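Side-chain contacts in uncharacterized protein (Trypanosoma congolense, PDB 4E40), which is a haptoglobin-haemoglobin receptor of the trypanosome cell surface, probably serving the parasite's uptake of haem iron: residues Val28-Ala31 with Ser32-Leu36; Asp203-Asp206 with Lys207-Ser211. All coordinates share one frame; numbering follows the deposited sequence.

Contact 1. Residues Val28-Ala31 with Ser32-Leu36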
loop_
_atom_site.group_PDB
_atom_site.type_symbol
_atom_site.label_atom_id
_atom_site.label_comp_id
_atom_site.label_asym_id
_atom_site.label_seq_id
_atom_site.Cartn_x
_atom_site.Cartn_y
_atom_site.Cartn_z
ATOM N N VAL A 28 -10.893 -15.842 5.835
ATOM C CA VAL A 28 -10.789 -14.397 5.633
ATOM C C VAL A 28 -9.597 -13.820 6.424
ATOM O O VAL A 28 -8.907 -12.940 5.901
ATOM C CB VAL A 28 -12.101 -13.685 6.068
ATOM C CG1 VAL A 28 -11.882 -12.158 6.127
ATOM C CG2 VAL A 28 -13.207 -14.072 5.042
ATOM N N SER A 29 -9.349 -14.359 7.616
ATOM C CA SER A 29 -8.227 -13.830 8.420
ATOM C C SER A 29 -6.901 -13.986 7.647
ATOM O O SER A 29 -6.148 -13.010 7.466
ATOM C CB SER A 29 -8.174 -14.568 9.756
ATOM O OG SER A 29 -7.103 -14.056 10.542
ATOM N N ILE A 30 -6.636 -15.222 7.208
ATOM C CA ILE A 30 -5.366 -15.323 6.497
ATOM C C ILE A 30 -5.373 -14.596 5.132
ATOM O O ILE A 30 -4.363 -14.001 4.764
ATOM C CB ILE A 30 -4.827 -16.766 6.454
ATOM C CG1 ILE A 30 -5.185 -17.446 5.212
ATOM C CG2 ILE A 30 -4.840 -17.502 7.804
ATOM C CD1 ILE A 30 -3.805 -17.415 4.647
ATOM N N ALA A 31 -6.505 -14.570 4.406
ATOM C CA ALA A 31 -6.590 -13.780 3.174
ATOM C C ALA A 31 -6.248 -12.320 3.400
ATOM O O ALA A 31 -5.542 -11.698 2.607
ATOM C CB ALA A 31 -7.967 -13.894 2.551
ATOM N N SER A 32 -6.760 -11.768 4.490
ATOM C CA SER A 32 -6.530 -10.313 4.773
ATOM C C SER A 32 -5.061 -10.077 5.114
ATOM O O SER A 32 -4.514 -9.077 4.705
ATOM C CB SER A 32 -7.500 -9.864 5.891
ATOM O OG SER A 32 -7.130 -10.392 7.123
ATOM N N GLY A 33 -4.441 -10.976 5.869
ATOM C CA GLY A 33 -2.997 -10.779 6.135
ATOM C C GLY A 33 -2.163 -10.921 4.884
ATOM O O GLY A 33 -1.188 -10.169 4.718
ATOM N N ILE A 34 -2.491 -11.843 3.972
ATOM C CA ILE A 34 -1.816 -11.931 2.655
ATOM C C ILE A 34 -2.017 -10.673 1.832
ATOM O O ILE A 34 -1.069 -10.151 1.221
ATOM C CB ILE A 34 -2.366 -13.161 1.856
ATOM C CG1 ILE A 34 -1.870 -14.418 2.534
ATOM C CG2 ILE A 34 -1.865 -13.165 0.385
ATOM C CD1 ILE A 34 -2.565 -15.663 1.987
ATOM N N LEU A 35 -3.253 -10.157 1.788
ATOM C CA LEU A 35 -3.468 -8.904 1.033
ATOM C C LEU A 35 -2.634 -7.767 1.627
ATOM O O LEU A 35 -2.067 -7.000 0.838
ATOM C CB LEU A 35 -4.956 -8.465 1.034
ATOM C CG LEU A 35 -5.870 -9.205 0.055
ATOM C CD1 LEU A 35 -7.324 -8.884 0.362
ATOM C CD2 LEU A 35 -5.556 -8.773 -1.378
ATOM N N LEU A 36 -2.509 -7.688 2.970
ATOM C CA LEU A 36 -1.843 -6.541 3.648
ATOM C C LEU A 36 -0.333 -6.595 3.517
ATOM O O LEU A 36 0.357 -5.539 3.486
ATOM C CB LEU A 36 -2.247 -6.467 5.122
ATOM C CG LEU A 36 -1.623 -5.328 5.943
ATOM C CD1 LEU A 36 -2.167 -3.992 5.429
ATOM C CD2 LEU A 36 -1.965 -5.573 7.381
#

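Contact 2. Residues Asp203-Asp206 with Lys207-Ser211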
loop_
_atom_site.group_PDB
_atom_site.type_symbol
_atom_site.label_atom_id
_atom_site.label_comp_id
_atom_site.label_asym_id
_atom_site.label_seq_id
_atom_site.Cartn_x
_atom_site.Cartn_y
_atom_site.Cartn_z
ATOM N N ASP A 203 -12.403 -5.462 -0.189
ATOM C CA ASP A 203 -12.259 -4.703 -1.445
ATOM C C ASP A 203 -11.516 -3.355 -1.212
ATOM O O ASP A 203 -10.729 -2.908 -2.049
ATOM C CB ASP A 203 -13.600 -4.595 -2.189
ATOM C CG ASP A 203 -14.050 -5.959 -2.835
ATOM O OD1 ASP A 203 -13.260 -6.566 -3.631
ATOM O OD2 ASP A 203 -15.201 -6.447 -2.575
ATOM N N ASN A 204 -11.687 -2.773 -0.041
ATOM C CA ASN A 204 -10.946 -1.515 0.306
ATOM C C ASN A 204 -9.478 -1.832 0.578
ATOM O O ASN A 204 -8.600 -1.064 0.183
ATOM C CB ASN A 204 -11.610 -0.783 1.473
ATOM C CG ASN A 204 -12.887 -0.066 1.032
ATOM O OD1 ASN A 204 -12.970 0.356 -0.120
ATOM N ND2 ASN A 204 -13.830 0.131 1.941
ATOM N N LEU A 205 -9.224 -2.947 1.261
ATOM C CA LEU A 205 -7.863 -3.427 1.542
ATOM C C LEU A 205 -7.104 -3.656 0.236
ATOM O O LEU A 205 -5.977 -3.189 0.094
ATOM C CB LEU A 205 -7.971 -4.689 2.411
ATOM C CG LEU A 205 -6.685 -5.451 2.701
ATOM C CD1 LEU A 205 -5.571 -4.541 3.320
ATOM C CD2 LEU A 205 -6.994 -6.618 3.604
ATOM N N ASP A 206 -7.724 -4.384 -0.698
ATOM C CA ASP A 206 -7.105 -4.719 -1.980
ATOM C C ASP A 206 -6.776 -3.409 -2.714
ATOM O O ASP A 206 -5.623 -3.250 -3.193
ATOM C CB ASP A 206 -8.117 -5.572 -2.762
ATOM C CG ASP A 206 -7.543 -6.255 -3.947
ATOM O OD1 ASP A 206 -6.322 -6.234 -4.186
ATOM O OD2 ASP A 206 -8.361 -6.968 -4.619
ATOM N N LYS A 207 -7.728 -2.478 -2.763
ATOM C CA LYS A 207 -7.534 -1.172 -3.427
ATOM C C LYS A 207 -6.389 -0.402 -2.792
ATOM O O LYS A 207 -5.542 0.191 -3.510
ATOM C CB LYS A 207 -8.795 -0.357 -3.355
ATOM C CG LYS A 207 -9.815 -0.819 -4.381
ATOM C CD LYS A 207 -11.110 -0.044 -4.146
ATOM C CE LYS A 207 -12.022 -0.066 -5.365
ATOM N NZ LYS A 207 -12.575 -1.422 -5.619
ATOM N N ASP A 208 -6.346 -0.414 -1.468
ATOM C CA ASP A 208 -5.328 0.379 -0.734
ATOM C C ASP A 208 -3.931 -0.147 -1.001
ATOM O O ASP A 208 -2.994 0.664 -1.146
ATOM C CB ASP A 208 -5.597 0.402 0.776
ATOM C CG ASP A 208 -6.755 1.349 1.154
ATOM O OD1 ASP A 208 -7.226 2.147 0.315
ATOM O OD2 ASP A 208 -7.244 1.270 2.296
ATOM N N VAL A 209 -3.775 -1.466 -1.075
ATOM C CA VAL A 209 -2.460 -2.052 -1.267
ATOM C C VAL A 209 -2.044 -1.796 -2.717
ATOM O O VAL A 209 -0.872 -1.490 -2.950
ATOM C CB VAL A 209 -2.380 -3.532 -0.818
ATOM C CG1 VAL A 209 -1.042 -4.116 -1.209
ATOM C CG2 VAL A 209 -2.666 -3.661 0.691
ATOM N N LYS A 210 -2.991 -1.859 -3.661
ATOM C CA LYS A 210 -2.661 -1.539 -5.074
ATOM C C LYS A 210 -2.179 -0.090 -5.144
ATOM O O LYS A 210 -1.178 0.195 -5.836
ATOM C CB LYS A 210 -3.835 -1.740 -6.003
ATOM C CG LYS A 210 -4.073 -3.216 -6.269
ATOM C CD LYS A 210 -5.334 -3.421 -7.063
ATOM C CE LYS A 210 -5.480 -4.897 -7.368
ATOM N NZ LYS A 210 -6.866 -5.221 -7.803
ATOM N N SER A 211 -2.893 0.807 -4.465
ATOM C CA SER A 211 -2.508 2.230 -4.405
ATOM C C SER A 211 -1.115 2.398 -3.805
ATOM O O SER A 211 -0.304 3.181 -4.331
ATOM C CB SER A 211 -3.538 3.061 -3.627
ATOM O OG SER A 211 -4.778 3.177 -4.314
#

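Contact 1. Residues Val28-Ala31 with Ser32-Leu36
Ser32 turns its hydroxyl back along the first turns of helix 28-73 and donates a hydrogen bond to the carbonyl of Ser29, with OG 2.8 Å from Ser29 O. This is the bond of a helical serine to the carbonyl three residues back, here in a bundle helix where Ser32 packs on Leu205 of helix 192-246. Its chi1 of 72° sets OG between the backbone N and the carbonyl carbon, where it faces the preceding turn. The hydroxyl meets that carbonyl from the side, at a C=O...OG angle of 122°, while the amide of Gly33 reaches the same oxygen more nearly head-on at 157°. Ser29's own hydroxyl is engaged elsewhere, hydrogen-bonded to Lys130 of helix 82-147.

Elsewhere on the helix, Ile30 and Ile34, one turn apart, lie alongside each other and touch through their terminal methyls. Ile30 CD1 and Ile34 CD1 are 3.4 Å apart, but the torsions of Ile30 lie off the staggered positions; the placement of its end is doubtful, and the short contact carries little weight. Chemically, the buried Ser32 hydroxyl is satisfied within its own helix, so the surrounding bundle need not supply a polar partner for its hydrogen.

Contact 2. Residues Asp203-Asp206 with Lys207-Ser211
Asp206 and Lys210 face each other one turn apart on helix 192-246, a long helix of the elongated helical bundle that forms this receptor domain, and make an i to i+4 acid-base pair on its surface. The electrostatic contact is a long salt bridge. Lys210 NZ stands 3.8 Å from Asp206 OD1 and almost equally far from OD2; the ammonium group sits well above the carboxylate plane, on one face, without closing on either oxygen. Asp206 sends CG anti to its own N (chi1 -167°), and the extended lysine chain crosses it at a slant, its CE 3.6 Å from Asp206 OD1. Lys207 and Asp203 also carry opposite charges, but Asp203 is modelled in two conformers and any pairing between them is doubtful.

Apolar contact lies on a buried side. Leu205 and Val209 run side by side in the same direction, with Leu205 CD1 4.0 Å from Val209 CG2. Leu205 also reaches Leu35 and Leu36 of helix 28-73 and Ala122 and His125 of helix 82-147, while Val209 packs on Ala39. Val209 is about 8 Å, side chain to side chain, from Arg42, a residue of the haem b binding site, although no haem is bound here.

Backbone hydrogen bonds join each residue from Asp203 to Asp206 with the one four places on, among them Lys210 N to Asp206 O at 3.0 Å. Several side chains rest against these carbonyls through carbon atoms. Lys207 places its CG just beyond the Asp203 oxygen, 3.3 Å from Asp203 O. Asp208 bends back over the turn before it, bringing its carboxylate carbon CG to 3.2 Å from Asn204 O.

Overall arrangement
From the N terminus the chain passes helix 12-26 and enters helix 28-73, whose first turns hold contact 1; it then runs through helix 82-147 and the shorter helices before helix 192-246 brings in contact 2. The contacts follow in series, neither nesting nor crossing, and each is confined to successive turns of one helix, so neither closes a long loop. In space the centres of contact 1 and contact 2 are about 12 Å apart. The two helices meet where Leu35 packs against Leu205, Asp206 and Val209, with the Ser32 carbonyl also resting on Leu205. Helix 82-147 touches both contacts, packing on Val28 and Leu36 of the first and on Asn204 and Asp208 of the second.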